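Local coordinates for protein ecto-NAD+ glycohydrolase (CD38 molecule) (PDB 3GC6) that belongs to the ADP-ribosyl cyclase family of CD38-like ectoenzymes, glycosylated and disulfide-rich proteins with a parallel beta sheet in one of their lobes, at residues P77-T90 with R156-N170. The protein carries 1 engineered substitution. Numbering follows the deposited sequence.
With NAG (2-acetamido-2-deoxy-beta-D-glucopyranose), chain C.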
loop_
_atom_site.group_PDB
_atom_site.type_symbol
_atom_site.label_atom_id
_atom_site.label_comp_id
_atom_site.label_asym_id
_atom_site.label_seq_id
_atom_site.Cartn_x
_atom_site.Cartn_y
_atom_site.Cartn_z
ATOM N N PRO A 77 14.863 -6.278 -1.693
ATOM C CA PRO A 77 14.320 -7.441 -2.438
ATOM C C PRO A 77 14.425 -8.738 -1.626
ATOM O O PRO A 77 15.086 -9.706 -2.035
ATOM C CB PRO A 77 15.224 -7.501 -3.661
ATOM C CG PRO A 77 16.550 -7.008 -3.128
ATOM C CD PRO A 77 16.205 -5.889 -2.188
ATOM N N THR A 78 13.723 -8.760 -0.510
ATOM C CA THR A 78 13.772 -9.846 0.466
ATOM C C THR A 78 12.537 -10.721 0.238
ATOM O O THR A 78 11.433 -10.177 0.129
ATOM C CB THR A 78 13.724 -9.233 1.887
ATOM O OG1 THR A 78 14.817 -8.317 2.046
ATOM C CG2 THR A 78 13.809 -10.287 2.961
ATOM N N VAL A 79 12.718 -12.036 0.189
ATOM C CA VAL A 79 11.618 -12.964 -0.056
ATOM C C VAL A 79 11.528 -13.870 1.177
ATOM O O VAL A 79 12.568 -14.263 1.741
ATOM C CB VAL A 79 11.952 -13.796 -1.326
ATOM C CG1 VAL A 79 11.001 -14.971 -1.509
ATOM C CG2 VAL A 79 11.957 -12.871 -2.558
ATOM N N PRO A 80 10.295 -14.228 1.596
ATOM C CA PRO A 80 10.168 -15.126 2.746
ATOM C C PRO A 80 10.937 -16.430 2.586
ATOM O O PRO A 80 11.093 -16.952 1.473
ATOM C CB PRO A 80 8.662 -15.420 2.815
ATOM C CG PRO A 80 8.027 -14.209 2.205
ATOM C CD PRO A 80 8.987 -13.750 1.113
ATOM N N CYS A 81 11.398 -16.973 3.707
ATOM C CA CYS A 81 12.130 -18.225 3.690
ATOM C C CYS A 81 11.392 -19.303 2.935
ATOM O O CYS A 81 10.203 -19.508 3.145
ATOM C CB CYS A 81 12.363 -18.680 5.127
ATOM S SG CYS A 81 13.381 -17.520 6.046
ATOM N N GLY A 82 12.107 -19.996 2.054
ATOM C CA GLY A 82 11.530 -21.126 1.347
ATOM C C GLY A 82 10.735 -20.762 0.099
ATOM O O GLY A 82 10.259 -21.652 -0.620
ATOM N N GLN A 83 10.586 -19.472 -0.181
ATOM C CA GLN A 83 9.745 -19.060 -1.324
ATOM C C GLN A 83 10.551 -18.480 -2.505
ATOM O O GLN A 83 9.955 -18.006 -3.484
ATOM C CB GLN A 83 8.701 -18.022 -0.872
ATOM C CG GLN A 83 7.706 -18.644 0.111
ATOM C CD GLN A 83 6.756 -17.603 0.710
ATOM O OE1 GLN A 83 6.472 -16.584 0.089
ATOM N NE2 GLN A 83 6.320 -17.836 1.948
ATOM N N GLN A 84 11.885 -18.513 -2.419
ATOM C CA GLN A 84 12.686 -17.780 -3.388
ATOM C C GLN A 84 13.117 -18.645 -4.572
ATOM O O GLN A 84 13.572 -19.799 -4.380
ATOM C CB GLN A 84 13.942 -17.235 -2.690
ATOM C CG GLN A 84 14.725 -16.197 -3.473
ATOM C CD GLN A 84 15.597 -15.357 -2.546
ATOM O OE1 GLN A 84 15.354 -15.284 -1.335
ATOM N NE2 GLN A 84 16.608 -14.727 -3.113
ATOM N N VAL A 85 12.981 -18.075 -5.782
ATOM C CA VAL A 85 13.370 -18.736 -7.023
ATOM C C VAL A 85 14.430 -17.922 -7.764
ATOM O O VAL A 85 14.280 -16.686 -7.917
ATOM C CB VAL A 85 12.153 -18.853 -7.941
ATOM C CG1 VAL A 85 12.573 -19.394 -9.313
ATOM C CG2 VAL A 85 11.129 -19.823 -7.286
ATOM N N PHE A 86 15.489 -18.601 -8.210
ATOM C CA PHE A 86 16.514 -18.037 -9.092
ATOM C C PHE A 86 16.340 -18.693 -10.446
ATOM O O PHE A 86 15.724 -19.765 -10.559
ATOM C CB PHE A 86 17.905 -18.394 -8.567
ATOM C CG PHE A 86 18.224 -17.752 -7.263
ATOM C CD1 PHE A 86 18.976 -16.564 -7.226
ATOM C CD2 PHE A 86 17.762 -18.311 -6.067
ATOM C CE1 PHE A 86 19.270 -15.951 -5.973
ATOM C CE2 PHE A 86 18.038 -17.711 -4.839
ATOM C CZ PHE A 86 18.800 -16.533 -4.790
ATOM N N TRP A 87 16.841 -18.041 -11.487
ATOM C CA TRP A 87 16.686 -18.616 -12.819
ATOM C C TRP A 87 17.773 -18.067 -13.723
ATOM O O TRP A 87 18.337 -17.002 -13.464
ATOM C CB TRP A 87 15.278 -18.313 -13.382
ATOM C CG TRP A 87 15.021 -16.816 -13.557
ATOM C CD1 TRP A 87 14.528 -15.931 -12.617
ATOM C CD2 TRP A 87 15.265 -16.051 -14.729
ATOM N NE1 TRP A 87 14.446 -14.643 -13.155
ATOM C CE2 TRP A 87 14.910 -14.702 -14.451
ATOM C CE3 TRP A 87 15.762 -16.373 -15.999
ATOM C CZ2 TRP A 87 15.013 -13.694 -15.413
ATOM C CZ3 TRP A 87 15.888 -15.362 -16.952
ATOM C CH2 TRP A 87 15.526 -14.037 -16.642
ATOM N N SER A 88 18.050 -18.813 -14.791
ATOM C CA SER A 88 19.025 -18.321 -15.758
ATOM C C SER A 88 18.718 -18.966 -17.089
ATOM O O SER A 88 18.658 -20.196 -17.173
ATOM C CB SER A 88 20.443 -18.717 -15.303
ATOM O OG SER A 88 21.451 -18.123 -16.123
ATOM N N LYS A 89 18.469 -18.134 -18.103
ATOM C CA LYS A 89 18.162 -18.599 -19.472
ATOM C C LYS A 89 16.809 -19.312 -19.596
ATOM O O LYS A 89 16.543 -19.961 -20.602
ATOM C CB LYS A 89 19.276 -19.481 -20.060
ATOM C CG LYS A 89 20.719 -19.038 -19.726
ATOM C CD LYS A 89 20.993 -17.627 -20.207
ATOM C CE LYS A 89 22.436 -17.155 -19.879
ATOM N NZ LYS A 89 23.515 -17.972 -20.505
ATOM N N THR A 90 15.945 -19.146 -18.592
ATOM C CA THR A 90 14.640 -19.820 -18.536
ATOM C C THR A 90 13.544 -18.817 -18.140
ATOM O O THR A 90 12.611 -19.156 -17.404
ATOM C CB THR A 90 14.660 -20.913 -17.452
ATOM O OG1 THR A 90 15.115 -20.299 -16.234
ATOM C CG2 THR A 90 15.621 -22.039 -17.850
ATOM N N ARG A 156 21.648 -8.325 -3.351
ATOM C CA ARG A 156 20.901 -8.204 -2.108
ATOM C C ARG A 156 19.890 -9.355 -2.005
ATOM O O ARG A 156 19.706 -9.943 -0.940
ATOM C CB ARG A 156 20.242 -6.842 -2.004
ATOM C CG ARG A 156 21.262 -5.690 -1.925
ATOM C CD ARG A 156 21.968 -5.686 -0.562
ATOM N NE ARG A 156 21.019 -5.399 0.512
ATOM C CZ ARG A 156 20.778 -4.172 0.986
ATOM N NH1 ARG A 156 21.424 -3.133 0.473
ATOM N NH2 ARG A 156 19.888 -3.988 1.957
ATOM N N PHE A 157 19.295 -9.731 -3.147
ATOM C CA PHE A 157 18.330 -10.846 -3.234
ATOM C C PHE A 157 19.041 -12.151 -2.814
ATOM O O PHE A 157 18.510 -12.917 -2.004
ATOM C CB PHE A 157 17.878 -10.891 -4.698
ATOM C CG PHE A 157 16.870 -11.974 -5.053
ATOM C CD1 PHE A 157 15.532 -11.873 -4.657
ATOM C CD2 PHE A 157 17.227 -12.992 -5.943
ATOM C CE1 PHE A 157 14.583 -12.842 -5.076
ATOM C CE2 PHE A 157 16.288 -13.958 -6.357
ATOM C CZ PHE A 157 14.978 -13.884 -5.916
ATOM N N ALA A 158 20.271 -12.364 -3.287
ATOM C CA ALA A 158 20.998 -13.603 -2.968
ATOM C C ALA A 158 21.440 -13.603 -1.504
ATOM O O ALA A 158 21.353 -14.639 -0.816
ATOM C CB ALA A 158 22.210 -13.777 -3.895
ATOM N N GLU A 159 21.919 -12.454 -1.036
ATOM C CA GLU A 159 22.409 -12.366 0.337
ATOM C C GLU A 159 21.329 -12.599 1.384
ATOM O O GLU A 159 21.635 -13.042 2.508
ATOM C CB GLU A 159 23.069 -11.025 0.596
ATOM C CG GLU A 159 24.365 -10.858 -0.117
ATOM C CD GLU A 159 24.851 -9.385 -0.133
ATOM O OE1 GLU A 159 24.151 -8.497 0.398
ATOM O OE2 GLU A 159 25.931 -9.145 -0.710
ATOM N N SER A 160 20.089 -12.279 1.055
ATOM C CA SER A 160 19.018 -12.382 2.047
ATOM C C SER A 160 18.253 -13.710 1.973
ATOM O O SER A 160 17.363 -13.943 2.794
ATOM C CB SER A 160 18.036 -11.208 1.866
ATOM O OG SER A 160 17.460 -11.263 0.595
ATOM N N ALA A 161 18.600 -14.577 1.028
ATOM C CA ALA A 161 17.911 -15.870 0.867
ATOM C C ALA A 161 17.948 -16.690 2.143
ATOM O O ALA A 161 18.932 -16.641 2.906
ATOM C CB ALA A 161 18.559 -16.686 -0.240
ATOM N N CYS A 162 16.879 -17.452 2.374
ATOM C CA CYS A 162 16.797 -18.218 3.604
ATOM C C CYS A 162 16.186 -19.583 3.355
ATOM O O CYS A 162 15.275 -19.729 2.510
ATOM C CB CYS A 162 15.965 -17.445 4.620
ATOM S SG CYS A 162 15.174 -18.407 5.934
ATOM N N ASN A 163 16.688 -20.574 4.087
ATOM C CA ASN A 163 16.232 -21.957 3.974
ATOM C C ASN A 163 16.348 -22.523 2.556
ATOM O O ASN A 163 17.422 -22.400 1.952
ATOM C CB ASN A 163 14.837 -22.102 4.580
ATOM C CG ASN A 163 14.842 -21.787 6.080
ATOM O OD1 ASN A 163 15.874 -21.890 6.719
ATOM N ND2 ASN A 163 13.700 -21.422 6.626
ATOM N N THR A 164 15.309 -23.154 2.020
ATOM C CA THR A 164 15.477 -23.789 0.707
ATOM C C THR A 164 15.231 -22.800 -0.422
ATOM O O THR A 164 14.191 -22.136 -0.432
ATOM C CB THR A 164 14.556 -25.013 0.533
ATOM O OG1 THR A 164 14.983 -26.021 1.453
ATOM C CG2 THR A 164 14.643 -25.566 -0.894
ATOM N N VAL A 165 16.185 -22.701 -1.352
ATOM C CA VAL A 165 15.989 -21.891 -2.574
ATOM C C VAL A 165 15.984 -22.819 -3.794
ATOM O O VAL A 165 16.584 -23.897 -3.756
ATOM C CB VAL A 165 17.037 -20.765 -2.775
ATOM C CG1 VAL A 165 17.062 -19.851 -1.535
ATOM C CG2 VAL A 165 18.408 -21.338 -3.037
ATOM N N ARG A 166 15.323 -22.382 -4.868
ATOM C CA ARG A 166 15.202 -23.201 -6.073
ATOM C C ARG A 166 15.748 -22.409 -7.241
ATOM O O ARG A 166 15.600 -21.190 -7.299
ATOM C CB ARG A 166 13.727 -23.595 -6.295
ATOM C CG ARG A 166 13.202 -24.479 -5.148
ATOM C CD ARG A 166 11.701 -24.429 -4.923
ATOM N NE ARG A 166 11.353 -25.479 -3.953
ATOM C CZ ARG A 166 11.187 -25.252 -2.655
ATOM N NH1 ARG A 166 11.288 -24.009 -2.190
ATOM N NH2 ARG A 166 10.891 -26.262 -1.826
ATOM N N VAL A 167 16.505 -23.061 -8.122
ATOM C CA VAL A 167 16.875 -22.417 -9.392
ATOM C C VAL A 167 16.373 -23.224 -10.578
ATOM O O VAL A 167 16.431 -24.457 -10.576
ATOM C CB VAL A 167 18.406 -22.149 -9.539
ATOM C CG1 VAL A 167 19.205 -23.449 -9.496
ATOM C CG2 VAL A 167 18.710 -21.391 -10.831
ATOM N N VAL A 168 15.859 -22.512 -11.579
ATOM C CA VAL A 168 15.379 -23.130 -12.825
ATOM C C VAL A 168 16.394 -22.849 -13.930
ATOM O O VAL A 168 16.626 -21.701 -14.306
ATOM C CB VAL A 168 14.047 -22.494 -13.225
ATOM C CG1 VAL A 168 13.465 -23.179 -14.457
ATOM C CG2 VAL A 168 13.052 -22.609 -12.073
ATOM N N LEU A 169 16.968 -23.931 -14.459
ATOM C CA LEU A 169 18.014 -23.841 -15.466
ATOM C C LEU A 169 17.595 -24.558 -16.762
ATOM O O LEU A 169 16.669 -25.367 -16.748
ATOM C CB LEU A 169 19.310 -24.438 -14.927
ATOM C CG LEU A 169 19.863 -23.722 -13.700
ATOM C CD1 LEU A 169 21.118 -24.435 -13.190
ATOM C CD2 LEU A 169 20.232 -22.263 -14.022
ATOM N N ASN A 170 18.294 -24.239 -17.845
ATOM C CA ASN A 170 17.872 -24.662 -19.185
ATOM C C ASN A 170 18.627 -25.891 -19.666
ATOM O O ASN A 170 19.786 -25.776 -20.046
ATOM C CB ASN A 170 18.103 -23.499 -20.145
ATOM C CG ASN A 170 17.361 -23.668 -21.457
ATOM O OD1 ASN A 170 17.264 -24.780 -21.992
ATOM N ND2 ASN A 170 16.808 -22.552 -21.952
HETATM C C1 NAG C . 16.286 -22.551 -23.322
HETATM C C2 NAG C . 14.778 -22.299 -23.165
HETATM C C3 NAG C . 14.169 -21.959 -24.538
HETATM C C4 NAG C . 14.971 -20.920 -25.335
HETATM C C5 NAG C . 16.452 -21.292 -25.319
HETATM C C6 NAG C . 17.349 -20.240 -25.995
HETATM C C7 NAG C . 13.644 -23.481 -21.333
HETATM C C8 NAG C . 13.154 -24.803 -20.829
HETATM N N2 NAG C . 14.092 -23.467 -22.603
HETATM O O3 NAG C . 12.820 -21.561 -24.394
HETATM O O4 NAG C . 14.496 -20.865 -26.689
HETATM O O5 NAG C . 16.858 -21.421 -23.965
HETATM O O6 NAG C . 17.102 -18.957 -25.453
HETATM O O7 NAG C . 13.614 -22.484 -20.607
HETATM O O HOH W 1 17.230 -8.027 0.331
HETATM O O HOH W 2 14.399 -16.722 0.797
HETATM O O HOH W 3 15.426 -12.882 0.147
HETATM O O HOH W 4 13.684 -19.370 -0.312
HETATM O O HOH W 5 12.349 -21.756 -2.820
HETATM O O HOH W 6 20.272 -22.258 -17.915
#
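Gln-84 sets NE2 over the centre of the Phe-157 ring, 3.1 Å above its plane, with the amide tilted 44° from the ring. CG stands anti to the backbone N (chi1 -167°), and the extended chain carries the amide to the end of helix 145-159. There NE2 donates to Phe-157 O at 2.9 Å on a nearly straight N-H, from above the carbonyl plane. OE1 receives a proton from a water that accepts from Val-79 N, and lies 2.7 Å from a second water, which accepts from Cys-162 N. The Phe-86 ring meets the same phenyl obliquely, planes 57° apart, with Phe-157 CE2 over one face and Val-165 at its edge; Phe-183 and Leu-191 add to this packing. Strands 85-88 and 164-170 pair in parallel at one edge of the four-stranded sheet, through backbone hydrogen bonds such as Phe-86 N to Arg-166 O at 2.7 Å, with Val-168 N returning one to Phe-86 O. The Cys-81–Cys-162 disulfide (SG to SG 2.0 Å) ties the loops entering both strands. At the far end, Val-168 O accepts from Thr-90 OG1 at 2.8 Å and, over a longer 3.3 Å, from Ser-88 N, while Asn-170 ND2, bonded to C1 of the N-acetylglucosamine, donates to Lys-89 O at 2.9 Å; Ser-172 N holds Asn-170 OD1. Gln-84 should be restrained in rotation, because NE2 and OE1 face different partners, and the glycosylated amide is likewise oriented by backbone partners.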